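Local coordinates for neurogenic locus protein delta (Drosophila melanogaster, PDB 7ALK) that acts as a ligand for the Notch receptor, represented here by the ligand's own N-terminal C2, DSL and first EGF-like domains, and is needed to separate neural from epidermal lineages, at residues 9-14 with 152-157; 109-114 with 124-129; 128-133 with 145-150; 141-146 with 156-161. All blocks are in the same frame, centred on the assembly; numbering follows the deposited sequence.

Contact 1: residues 9-14 with 152-157; sequences KYFSND and TSLEYD
Phe-11 and Leu-154 form a non-hydrogen-bonded pair where the strand of 9-12 runs antiparallel to that of 153-157, joining the first and last strands of the C2 domain of Delta. The backbone bonds fall into two groups. Toward the Ser-12 end the pairing is regular: Ser-12 and Ser-153 exchange two bonds, the shorter from Ser-12 N to Ser-153 O at 2.6 Å. Toward the Lys-9 end a classic beta bulge intervenes, with Lys-9 and Tyr-10 both facing Glu-155. Lys-9 N gives Glu-155 O a bond of 2.9 Å, whereas that from Tyr-10 N to the same oxygen is weak.

The charged contacts gather beside the bulge. Lys-9 bends at its third torsion (chi3 -62°), which lifts the ammonium group between two acids. Lys-9 NZ meets Glu-155 OE2 at 3.0 Å from above the carboxylate plane, while Asp-157 OD1 is a longer ion-pair partner of the same NZ at 3.6 Å. Asp-157 is shared further, since its OD2 pairs with Arg-7 and its OD1 accepts from Thr-144, so its negative charge is probably well compensated.

The apolar contacts lie on the other face of the sheet, turned inward to strands 103-113 and 124-135. With CG anti to the backbone N (chi1 -176°), the Phe-11 ring drops into this layer. Leu-154 CB comes in the ring plane, at the edge, 3.8 Å from Phe-11 CD1. At the far end of the ring Phe-11 CZ touches Thr-152 CB at 3.6 Å, and the OG1 of that threonine is bonded to Gln-128 OE1.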
# COMPACT_ATOMS: atom_id res chain seq x y z
N LYS A 9 -6.85 11.32 4.24
CA LYS A 9 -8.10 11.29 4.98
C LYS A 9 -8.80 12.65 4.99
O LYS A 9 -9.91 12.77 4.46
CB LYS A 9 -7.86 10.80 6.42
CG LYS A 9 -7.27 9.40 6.49
CD LYS A 9 -7.46 8.79 7.87
CE LYS A 9 -6.75 9.59 8.94
NZ LYS A 9 -6.95 9.01 10.30
N TYR A 10 -8.19 13.68 5.57
CA TYR A 10 -8.84 14.97 5.70
C TYR A 10 -7.84 16.09 5.46
O TYR A 10 -6.76 16.10 6.06
CB TYR A 10 -9.49 15.13 7.08
CG TYR A 10 -10.51 16.24 7.15
CD1 TYR A 10 -11.84 16.00 6.83
CD2 TYR A 10 -10.16 17.52 7.56
CE1 TYR A 10 -12.79 17.00 6.90
CE2 TYR A 10 -11.10 18.53 7.63
CZ TYR A 10 -12.41 18.27 7.30
OH TYR A 10 -13.35 19.27 7.37
N PHE A 11 -8.21 17.03 4.60
CA PHE A 11 -7.48 18.28 4.43
C PHE A 11 -8.36 19.42 4.94
O PHE A 11 -9.52 19.53 4.54
CB PHE A 11 -7.11 18.52 2.97
CG PHE A 11 -6.27 19.75 2.75
CD1 PHE A 11 -4.93 19.76 3.10
CD2 PHE A 11 -6.82 20.89 2.19
CE1 PHE A 11 -4.15 20.89 2.90
CE2 PHE A 11 -6.05 22.02 1.99
CZ PHE A 11 -4.72 22.02 2.34
N SER A 12 -7.81 20.24 5.83
CA SER A 12 -8.57 21.27 6.53
C SER A 12 -8.10 22.65 6.08
O SER A 12 -6.91 22.96 6.19
CB SER A 12 -8.42 21.12 8.04
OG SER A 12 -9.26 22.03 8.73
N ASN A 13 -9.03 23.46 5.59
CA ASN A 13 -8.74 24.83 5.19
C ASN A 13 -10.03 25.62 5.04
O ASN A 13 -10.43 25.97 3.93
CB ASN A 13 -7.93 24.85 3.89
CG ASN A 13 -7.54 26.26 3.46
OD1 ASN A 13 -7.79 26.67 2.33
ND2 ASN A 13 -6.95 27.01 4.38
N ASP A 14 -10.70 25.90 6.17
CA ASP A 14 -11.99 26.57 6.13
C ASP A 14 -11.90 28.01 5.65
O ASP A 14 -12.91 28.57 5.21
CB ASP A 14 -12.64 26.53 7.52
CG ASP A 14 -12.84 25.12 8.03
OD1 ASP A 14 -13.04 24.21 7.20
OD2 ASP A 14 -12.79 24.92 9.26
N THR A 152 -3.56 25.44 7.17
CA THR A 152 -4.05 24.18 6.63
C THR A 152 -3.55 23.00 7.45
O THR A 152 -2.54 23.08 8.16
CB THR A 152 -3.62 24.01 5.17
OG1 THR A 152 -2.20 24.16 5.06
CG2 THR A 152 -4.30 25.05 4.30
N SER A 153 -4.28 21.89 7.33
CA SER A 153 -3.94 20.65 8.03
C SER A 153 -4.31 19.48 7.14
O SER A 153 -5.42 19.43 6.60
CB SER A 153 -4.68 20.55 9.37
OG SER A 153 -4.50 19.27 9.95
N LEU A 154 -3.38 18.54 6.98
CA LEU A 154 -3.58 17.35 6.15
C LEU A 154 -3.35 16.11 6.99
O LEU A 154 -2.28 15.96 7.59
CB LEU A 154 -2.65 17.37 4.94
CG LEU A 154 -2.71 16.13 4.05
CD1 LEU A 154 -4.14 15.86 3.59
CD2 LEU A 154 -1.79 16.28 2.85
N GLU A 155 -4.34 15.22 7.02
CA GLU A 155 -4.26 13.97 7.77
C GLU A 155 -4.20 12.80 6.79
O GLU A 155 -4.92 12.78 5.79
CB GLU A 155 -5.47 13.83 8.70
CG GLU A 155 -5.32 12.73 9.74
CD GLU A 155 -6.46 12.73 10.75
OE1 GLU A 155 -7.23 13.71 10.77
OE2 GLU A 155 -6.58 11.75 11.51
N TYR A 156 -3.34 11.83 7.09
CA TYR A 156 -3.08 10.74 6.16
C TYR A 156 -2.60 9.51 6.92
O TYR A 156 -2.13 9.60 8.06
CB TYR A 156 -2.03 11.15 5.12
CG TYR A 156 -0.73 11.62 5.73
CD1 TYR A 156 -0.59 12.93 6.17
CD2 TYR A 156 0.35 10.76 5.88
CE1 TYR A 156 0.60 13.37 6.74
CE2 TYR A 156 1.54 11.19 6.44
CZ TYR A 156 1.65 12.49 6.87
OH TYR A 156 2.83 12.93 7.43
N ASP A 157 -2.74 8.36 6.27
CA ASP A 157 -2.17 7.10 6.73
C ASP A 157 -1.23 6.55 5.67
O ASP A 157 -1.45 6.76 4.47
CB ASP A 157 -3.26 6.07 7.04
CG ASP A 157 -4.34 6.60 7.97
OD1 ASP A 157 -4.07 7.57 8.70
OD2 ASP A 157 -5.46 6.04 7.96

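Contact 2: residues 109-114 with 124-129; sequences EAWHDT and KLLIQR
Ala-110 pairs with Gln-128 and His-112 with Leu-125 across an antiparallel beta hairpin whose two strands, 109-113 and 124-129, run at 153° to each other in the four-stranded sheet of the C2 domain. Between these pairs the register slips by one residue at a classic beta bulge, where Ile-127 and Gln-128 both face Ala-110. Ala-110 O consequently receives two donors, Ile-127 N at 2.8 Å and Gln-128 N at 3.2 Å. Regular pairing resumes beyond it, with His-112 N reaching Leu-125 O at 2.8 Å.

On one side of the sheet the indole of Trp-111 leans across the neighbouring strand. Its CG is anti to the carbonyl carbon (chi1 -81°), and the ring turns one face onto Leu-126, whose CB stands 3.7 Å from the centroid of the six-membered ring, almost on its normal. Leu-126 CD1 covers the pyrrole half, while Lys-124 CD approaches CZ3 obliquely. A serine in place of Trp-111 would probably leave the Leu-126 side chain without its flat cover and Glu-109 OE1 without its indole donor.

The Ile-127 side chain points toward the partner strand, where its CD1 lies against the backbone of Trp-111 and His-112, near Phe-11 of the facing sheet. At the edge of the indole, Trp-111 NE1 donates to Glu-109 OE1 at 3.0 Å, approaching from above the carboxylate plane.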
# COMPACT_ATOMS: atom_id res chain seq x y z
N GLU A 109 2.09 17.62 -1.60
CA GLU A 109 1.75 19.02 -1.79
C GLU A 109 0.25 19.15 -2.01
O GLU A 109 -0.34 18.38 -2.78
CB GLU A 109 2.50 19.62 -2.98
CG GLU A 109 4.01 19.66 -2.83
CD GLU A 109 4.70 20.05 -4.12
OE1 GLU A 109 4.13 19.80 -5.20
OE2 GLU A 109 5.81 20.62 -4.06
N ALA A 110 -0.37 20.11 -1.34
CA ALA A 110 -1.75 20.50 -1.59
C ALA A 110 -1.75 21.78 -2.41
O ALA A 110 -1.11 22.76 -2.03
CB ALA A 110 -2.52 20.69 -0.29
N TRP A 111 -2.47 21.76 -3.54
CA TRP A 111 -2.41 22.85 -4.50
C TRP A 111 -3.81 23.38 -4.81
O TRP A 111 -4.79 22.63 -4.81
CB TRP A 111 -1.76 22.40 -5.82
CG TRP A 111 -0.27 22.39 -5.78
CD1 TRP A 111 0.52 21.44 -5.22
CD2 TRP A 111 0.60 23.37 -6.34
NE1 TRP A 111 1.85 21.77 -5.40
CE2 TRP A 111 1.92 22.95 -6.08
CE3 TRP A 111 0.40 24.57 -7.04
CZ2 TRP A 111 3.03 23.68 -6.49
CZ3 TRP A 111 1.51 25.29 -7.45
CH2 TRP A 111 2.81 24.85 -7.17
N HIS A 112 -3.87 24.68 -5.05
CA HIS A 112 -5.06 25.31 -5.62
C HIS A 112 -4.95 25.31 -7.13
O HIS A 112 -3.86 25.41 -7.69
CB HIS A 112 -5.23 26.73 -5.09
CG HIS A 112 -6.27 27.53 -5.83
ND1 HIS A 112 -7.62 27.38 -5.61
CD2 HIS A 112 -6.14 28.48 -6.79
CE1 HIS A 112 -8.28 28.20 -6.39
NE2 HIS A 112 -7.41 28.88 -7.12
N ASP A 113 -6.10 25.20 -7.80
CA ASP A 113 -6.11 25.14 -9.26
C ASP A 113 -7.50 25.52 -9.75
O ASP A 113 -8.48 24.84 -9.43
CB ASP A 113 -5.74 23.73 -9.74
CG ASP A 113 -5.02 23.74 -11.07
OD1 ASP A 113 -4.53 24.82 -11.47
OD2 ASP A 113 -4.94 22.67 -11.71
N THR A 114 -7.58 26.60 -10.53
CA THR A 114 -8.86 27.00 -11.10
C THR A 114 -9.25 26.04 -12.23
O THR A 114 -8.45 25.24 -12.71
CB THR A 114 -8.79 28.44 -11.62
OG1 THR A 114 -7.77 28.54 -12.63
CG2 THR A 114 -8.46 29.39 -10.48
N LYS A 124 -2.79 28.53 -10.51
CA LYS A 124 -2.42 27.58 -9.47
C LYS A 124 -1.62 28.27 -8.37
O LYS A 124 -0.79 29.14 -8.65
CB LYS A 124 -1.62 26.41 -10.05
CG LYS A 124 -0.33 26.82 -10.73
CD LYS A 124 0.47 25.62 -11.21
CE LYS A 124 1.83 26.06 -11.73
NZ LYS A 124 2.57 24.94 -12.37
N LEU A 125 -1.88 27.88 -7.13
CA LEU A 125 -1.17 28.40 -5.97
C LEU A 125 -0.91 27.26 -5.00
O LEU A 125 -1.83 26.50 -4.67
CB LEU A 125 -1.97 29.51 -5.27
CG LEU A 125 -2.37 30.75 -6.08
CD1 LEU A 125 -3.31 31.63 -5.28
CD2 LEU A 125 -1.13 31.53 -6.51
N LEU A 126 0.33 27.13 -4.55
CA LEU A 126 0.70 26.08 -3.61
C LEU A 126 0.13 26.40 -2.23
O LEU A 126 0.44 27.44 -1.65
CB LEU A 126 2.22 25.94 -3.54
CG LEU A 126 2.78 25.09 -2.39
CD1 LEU A 126 2.42 23.62 -2.57
CD2 LEU A 126 4.28 25.28 -2.26
N ILE A 127 -0.70 25.50 -1.70
CA ILE A 127 -1.32 25.70 -0.40
C ILE A 127 -0.43 25.22 0.73
O ILE A 127 -0.16 25.95 1.69
CB ILE A 127 -2.70 25.01 -0.35
CG1 ILE A 127 -3.47 25.24 -1.65
CG2 ILE A 127 -3.51 25.53 0.83
CD1 ILE A 127 -4.75 24.44 -1.73
N GLN A 128 0.04 23.98 0.66
CA GLN A 128 0.85 23.41 1.73
C GLN A 128 1.78 22.35 1.15
O GLN A 128 1.45 21.68 0.17
CB GLN A 128 -0.03 22.79 2.83
CG GLN A 128 0.75 22.34 4.06
CD GLN A 128 -0.13 21.65 5.08
OE1 GLN A 128 -1.35 21.77 5.05
NE2 GLN A 128 0.49 20.93 6.01
N ARG A 129 2.94 22.20 1.78
CA ARG A 129 3.92 21.19 1.41
C ARG A 129 4.42 20.49 2.67
O ARG A 129 4.75 21.16 3.65
CB ARG A 129 5.10 21.81 0.65
CG ARG A 129 6.19 20.82 0.28
CD ARG A 129 7.44 21.54 -0.17
NE ARG A 129 7.16 22.50 -1.23
CZ ARG A 129 7.44 22.30 -2.51
NH1 ARG A 129 8.02 21.18 -2.92
NH2 ARG A 129 7.12 23.23 -3.40

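Contact 3: residues 128-133 with 145-150; sequences QRLLVQ and NKSESQ. With NAG (2-acetamido-2-deoxy-beta-D-glucopyranose), chain D.
Leu-130 and Ser-147 meet where two edge strands of the C2 beta sandwich come alongside each other without pairing. The strand of 128-133 belongs to one sheet and that of 145-148 to the other, and their axes approach no closer than 8.4 Å, too far for direct main-chain bonding. Side chains therefore carry most of the contact, with the Gln-128 amide also passing near the backbone of 147-149.

Its tighter part is a small group of three residues. Leu-130 lays CB and one methyl against the serine: CD2 is 3.8 Å from Ser-147 CB, and Leu-130 CB is 3.7 Å from Ser-147 OG. Its CG sits between the backbone N and the carbonyl carbon (chi1 62°), a setting that brings CD2 to Ser-147. Gln-128 reaches across fully extended, and its NE2 comes within 3.2 Å of Ser-147 OG. The other end of that amide is held elsewhere, for Gln-128 OE1 bonds to Thr-152 OG1, which probably helps to orient the group.

The looser part lies at both ends. Ser-149, exposed to solvent, only brushes the glutamine, with CB 4.1 Å from Gln-128 CD. At the opposite end the two strands diverge and an N-linked sugar approaches instead: Asn-145 ND2 carries the N-acetylglucosamine at C1, and the sugar's O6 comes 3.7 Å from Val-132 CG1.

Around this seam, strand 103-113 pairs with 124-135 in one sheet and strand 153-161 pairs with 143-148 in the other. Leu-130 bridges the layers, touching Val-108 in its own sheet and Leu-154 in the opposite one.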
# COMPACT_ATOMS: atom_id res chain seq x y z
N GLN A 128 0.04 23.98 0.66
CA GLN A 128 0.85 23.41 1.73
C GLN A 128 1.78 22.35 1.15
O GLN A 128 1.45 21.68 0.17
CB GLN A 128 -0.03 22.79 2.83
CG GLN A 128 0.75 22.34 4.06
CD GLN A 128 -0.13 21.65 5.08
OE1 GLN A 128 -1.35 21.77 5.05
NE2 GLN A 128 0.49 20.93 6.01
N ARG A 129 2.94 22.20 1.78
CA ARG A 129 3.92 21.19 1.41
C ARG A 129 4.42 20.49 2.67
O ARG A 129 4.75 21.16 3.65
CB ARG A 129 5.10 21.81 0.65
CG ARG A 129 6.19 20.82 0.28
CD ARG A 129 7.44 21.54 -0.17
NE ARG A 129 7.16 22.50 -1.23
CZ ARG A 129 7.44 22.30 -2.51
NH1 ARG A 129 8.02 21.18 -2.92
NH2 ARG A 129 7.12 23.23 -3.40
N LEU A 130 4.48 19.16 2.63
CA LEU A 130 4.97 18.38 3.75
C LEU A 130 5.96 17.34 3.26
O LEU A 130 5.83 16.81 2.16
CB LEU A 130 3.82 17.70 4.52
CG LEU A 130 2.94 16.67 3.79
CD1 LEU A 130 3.46 15.26 3.99
CD2 LEU A 130 1.51 16.79 4.27
N LEU A 131 6.97 17.06 4.09
CA LEU A 131 8.00 16.08 3.80
C LEU A 131 8.03 15.04 4.90
O LEU A 131 8.09 15.39 6.09
CB LEU A 131 9.38 16.75 3.66
CG LEU A 131 9.78 17.42 2.34
CD1 LEU A 131 8.90 18.62 2.02
CD2 LEU A 131 11.25 17.82 2.38
N VAL A 132 7.99 13.77 4.52
CA VAL A 132 8.04 12.65 5.45
C VAL A 132 9.17 11.72 5.00
O VAL A 132 9.07 11.09 3.95
CB VAL A 132 6.71 11.89 5.53
CG1 VAL A 132 6.78 10.81 6.60
CG2 VAL A 132 5.57 12.85 5.82
N GLN A 133 10.23 11.64 5.81
CA GLN A 133 11.41 10.85 5.47
C GLN A 133 11.82 10.08 6.72
O GLN A 133 12.39 10.66 7.65
CB GLN A 133 12.54 11.75 4.97
CG GLN A 133 13.87 11.05 4.75
CD GLN A 133 14.80 11.83 3.85
OE1 GLN A 133 14.39 12.39 2.83
NE2 GLN A 133 16.08 11.88 4.22
N ASN A 145 -0.50 10.14 10.57
CA ASN A 145 0.09 11.41 10.96
C ASN A 145 -0.81 12.54 10.49
O ASN A 145 -1.79 12.33 9.77
CB ASN A 145 1.51 11.58 10.40
CG ASN A 145 2.37 12.48 11.27
OD1 ASN A 145 2.32 13.70 11.16
ND2 ASN A 145 3.13 11.87 12.16
N LYS A 146 -0.46 13.76 10.90
CA LYS A 146 -1.25 14.94 10.59
C LYS A 146 -0.32 16.14 10.58
O LYS A 146 0.20 16.54 11.63
CB LYS A 146 -2.37 15.12 11.62
CG LYS A 146 -3.19 16.39 11.45
CD LYS A 146 -4.22 16.51 12.57
CE LYS A 146 -3.57 16.39 13.94
NZ LYS A 146 -4.57 16.35 15.04
N SER A 147 -0.09 16.71 9.40
CA SER A 147 0.77 17.87 9.24
C SER A 147 -0.05 19.14 9.34
O SER A 147 -1.08 19.28 8.66
CB SER A 147 1.51 17.81 7.91
OG SER A 147 2.36 18.94 7.74
N GLU A 148 0.40 20.08 10.17
CA GLU A 148 -0.32 21.32 10.44
C GLU A 148 0.59 22.50 10.13
O GLU A 148 1.67 22.62 10.72
CB GLU A 148 -0.80 21.37 11.89
CG GLU A 148 -1.69 20.21 12.29
CD GLU A 148 -1.81 20.07 13.80
OE1 GLU A 148 -0.80 20.27 14.50
OE2 GLU A 148 -2.92 19.75 14.28
N SER A 149 0.14 23.38 9.23
CA SER A 149 0.89 24.58 8.91
C SER A 149 0.32 25.79 9.65
O SER A 149 -0.08 25.68 10.81
CB SER A 149 0.89 24.83 7.40
OG SER A 149 1.41 26.11 7.10
N GLN A 150 0.27 26.94 8.98
CA GLN A 150 -0.29 28.14 9.59
C GLN A 150 -1.81 28.15 9.51
O GLN A 150 -2.49 28.57 10.45
CB GLN A 150 0.29 29.39 8.94
CG GLN A 150 -0.11 30.69 9.61
CD GLN A 150 0.65 30.95 10.89
OE1 GLN A 150 1.68 30.33 11.16
NE2 GLN A 150 0.15 31.87 11.71
C1 NAG D . 3.97 12.61 13.07
C2 NAG D . 4.50 11.73 14.20
C3 NAG D . 5.85 12.25 14.67
C4 NAG D . 6.87 12.07 13.56
C5 NAG D . 6.36 12.68 12.25
C6 NAG D . 6.19 11.66 11.14
C7 NAG D . 2.60 10.74 15.40
C8 NAG D . 1.71 10.83 16.60
N2 NAG D . 3.55 11.68 15.30
O3 NAG D . 6.25 11.53 15.83
O4 NAG D . 8.10 12.69 13.92
O5 NAG D . 5.09 13.34 12.42
O6 NAG D . 5.86 12.29 9.92
O7 NAG D . 2.47 9.86 14.55

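Contact 4: residues 141-146 with 156-161; sequences EWKTNK and YDFRVT. With NAG (2-acetamido-2-deoxy-beta-D-glucopyranose), chain D.
Trp-142 and Arg-159 stack at one end of a beta hairpin, in which strands 143-148 and 153-161 run antiparallel along one sheet of the C2 domain. The guanidinium lies flat on the indole, centres 4.0 Å apart and planes only 12° from parallel. The aliphatic part of the arginine joins in, with Arg-159 CD poised over the six-membered ring of Trp-142. Arg-159 runs extended from CG to NE, so its chain traverses the ring before the charged head settles near the Trp-142 NE1 side. Thr-161 CG2 covers the other face of the guanidinium, and Glu-5 pairs with NE, which probably holds the charge in place. Trp-142 also makes a cation-pi contact with Arg-7. An alanine instead of Trp-142 would probably leave one face of the guanidinium bare and deprive Arg-7 of its aromatic partner.

Phe-158, the next most covered residue, works on the opposite side of the sheet. Its first torsion (chi1 60°) swings the ring beneath Lys-143, whose CB sits over one face, 3.9 Å from the centroid. The lysine then bends away to bond Gln-134 through NZ. The two backbones exchange a pair of bonds here, and Asn-145 and Tyr-156 repeat the exchange. Tyr-156 turns a ring face to Asn-145 O, underlying the glycosylated asparagine.

Back on the Trp-142 side, Thr-144 OG1 donates to Asp-157 OD1 at 2.6 Å from well above the carboxylate plane.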
# COMPACT_ATOMS: atom_id res chain seq x y z
N GLU A 141 -0.32 -2.74 9.51
CA GLU A 141 -0.88 -1.65 10.29
C GLU A 141 -0.59 -0.31 9.63
O GLU A 141 0.49 -0.10 9.07
CB GLU A 141 -0.34 -1.66 11.72
CG GLU A 141 1.12 -1.25 11.87
CD GLU A 141 1.46 -0.84 13.29
OE1 GLU A 141 0.53 -0.47 14.05
OE2 GLU A 141 2.65 -0.88 13.66
N TRP A 142 -1.57 0.59 9.68
CA TRP A 142 -1.39 1.93 9.14
C TRP A 142 -0.70 2.82 10.17
O TRP A 142 -0.98 2.75 11.37
CB TRP A 142 -2.74 2.54 8.76
CG TRP A 142 -3.45 1.84 7.64
CD1 TRP A 142 -4.38 0.85 7.76
CD2 TRP A 142 -3.31 2.10 6.24
NE1 TRP A 142 -4.81 0.47 6.51
CE2 TRP A 142 -4.18 1.22 5.56
CE3 TRP A 142 -2.54 2.99 5.49
CZ2 TRP A 142 -4.29 1.20 4.17
CZ3 TRP A 142 -2.65 2.97 4.11
CH2 TRP A 142 -3.52 2.08 3.47
N LYS A 143 0.20 3.67 9.69
CA LYS A 143 0.81 4.71 10.51
C LYS A 143 0.15 6.03 10.15
O LYS A 143 0.22 6.47 9.00
CB LYS A 143 2.32 4.77 10.31
CG LYS A 143 3.05 3.53 10.81
CD LYS A 143 4.56 3.68 10.71
CE LYS A 143 5.09 4.76 11.64
NZ LYS A 143 6.56 4.95 11.51
N THR A 144 -0.49 6.66 11.13
CA THR A 144 -1.28 7.87 10.91
C THR A 144 -0.50 9.09 11.39
O THR A 144 0.08 9.07 12.48
CB THR A 144 -2.62 7.77 11.64
OG1 THR A 144 -3.41 6.72 11.07
CG2 THR A 144 -3.39 9.09 11.53
N ASN A 145 -0.50 10.14 10.57
CA ASN A 145 0.09 11.41 10.96
C ASN A 145 -0.81 12.54 10.49
O ASN A 145 -1.79 12.33 9.77
CB ASN A 145 1.51 11.58 10.40
CG ASN A 145 2.37 12.48 11.27
OD1 ASN A 145 2.32 13.70 11.16
ND2 ASN A 145 3.13 11.87 12.16
N LYS A 146 -0.46 13.76 10.90
CA LYS A 146 -1.25 14.94 10.59
C LYS A 146 -0.32 16.14 10.58
O LYS A 146 0.20 16.54 11.63
CB LYS A 146 -2.37 15.12 11.62
CG LYS A 146 -3.19 16.39 11.45
CD LYS A 146 -4.22 16.51 12.57
CE LYS A 146 -3.57 16.39 13.94
NZ LYS A 146 -4.57 16.35 15.04
N TYR A 156 -3.34 11.83 7.09
CA TYR A 156 -3.08 10.74 6.16
C TYR A 156 -2.60 9.51 6.92
O TYR A 156 -2.13 9.60 8.06
CB TYR A 156 -2.03 11.15 5.12
CG TYR A 156 -0.73 11.62 5.73
CD1 TYR A 156 -0.59 12.93 6.17
CD2 TYR A 156 0.35 10.76 5.88
CE1 TYR A 156 0.60 13.37 6.74
CE2 TYR A 156 1.54 11.19 6.44
CZ TYR A 156 1.65 12.49 6.87
OH TYR A 156 2.83 12.93 7.43
N ASP A 157 -2.74 8.36 6.27
CA ASP A 157 -2.17 7.10 6.73
C ASP A 157 -1.23 6.55 5.67
O ASP A 157 -1.45 6.76 4.47
CB ASP A 157 -3.26 6.07 7.04
CG ASP A 157 -4.34 6.60 7.97
OD1 ASP A 157 -4.07 7.57 8.70
OD2 ASP A 157 -5.46 6.04 7.96
N PHE A 158 -0.19 5.85 6.11
CA PHE A 158 0.78 5.28 5.18
C PHE A 158 1.28 3.95 5.72
O PHE A 158 1.41 3.78 6.94
CB PHE A 158 1.95 6.23 4.93
CG PHE A 158 2.73 6.59 6.16
CD1 PHE A 158 2.30 7.60 7.01
CD2 PHE A 158 3.90 5.91 6.48
CE1 PHE A 158 3.02 7.92 8.14
CE2 PHE A 158 4.62 6.23 7.61
CZ PHE A 158 4.18 7.24 8.45
N ARG A 159 1.57 3.03 4.81
CA ARG A 159 2.09 1.72 5.18
C ARG A 159 2.68 1.05 3.95
O ARG A 159 2.48 1.49 2.82
CB ARG A 159 1.01 0.83 5.80
CG ARG A 159 0.01 0.30 4.78
CD ARG A 159 -1.01 -0.61 5.43
NE ARG A 159 -1.92 -1.19 4.45
CZ ARG A 159 -2.96 -1.95 4.75
NH1 ARG A 159 -3.26 -2.24 6.00
NH2 ARG A 159 -3.72 -2.42 3.76
N VAL A 160 3.42 -0.03 4.19
CA VAL A 160 3.93 -0.91 3.14
C VAL A 160 3.46 -2.32 3.45
O VAL A 160 3.64 -2.81 4.57
CB VAL A 160 5.47 -0.86 3.04
CG1 VAL A 160 5.93 -1.51 1.74
CG2 VAL A 160 5.97 0.56 3.14
N THR A 161 2.86 -2.98 2.46
CA THR A 161 2.38 -4.34 2.60
C THR A 161 2.82 -5.16 1.39
O THR A 161 2.90 -4.64 0.28
CB THR A 161 0.85 -4.40 2.75
OG1 THR A 161 0.24 -3.70 1.66
CG2 THR A 161 0.42 -3.78 4.06
C1 NAG D . 3.97 12.61 13.07
C2 NAG D . 4.50 11.73 14.20
C3 NAG D . 5.85 12.25 14.67
C4 NAG D . 6.87 12.07 13.56
C5 NAG D . 6.36 12.68 12.25
C6 NAG D . 6.19 11.66 11.14
C7 NAG D . 2.60 10.74 15.40
C8 NAG D . 1.71 10.83 16.60
N2 NAG D . 3.55 11.68 15.30
O3 NAG D . 6.25 11.53 15.83
O4 NAG D . 8.10 12.69 13.92
O5 NAG D . 5.09 13.34 12.42
O6 NAG D . 5.86 12.29 9.92
O7 NAG D . 2.47 9.86 14.55

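The four contacts trace the beta sandwich of the C2 domain. Contact 1 opens first and spans nearly the whole domain, bringing strand 3-12 back to strand 153-161. Within its span contact 2 comes first; contact 3 begins on its second strand, and contact 4 starts on the strand where contact 3 ends. Contacts 1 and 4 share strand 153-161, with centres about 14 Å apart, and hold one sheet together; contact 2 holds the other. Contact 3 touches across the edge between them, its centre about 9 Å from that of contact 1 and about 13 Å from that of contact 2. Contacts 2 and 4 do not touch, their centres being about 23 Å apart. One glycan lies beside contacts 3 and 4.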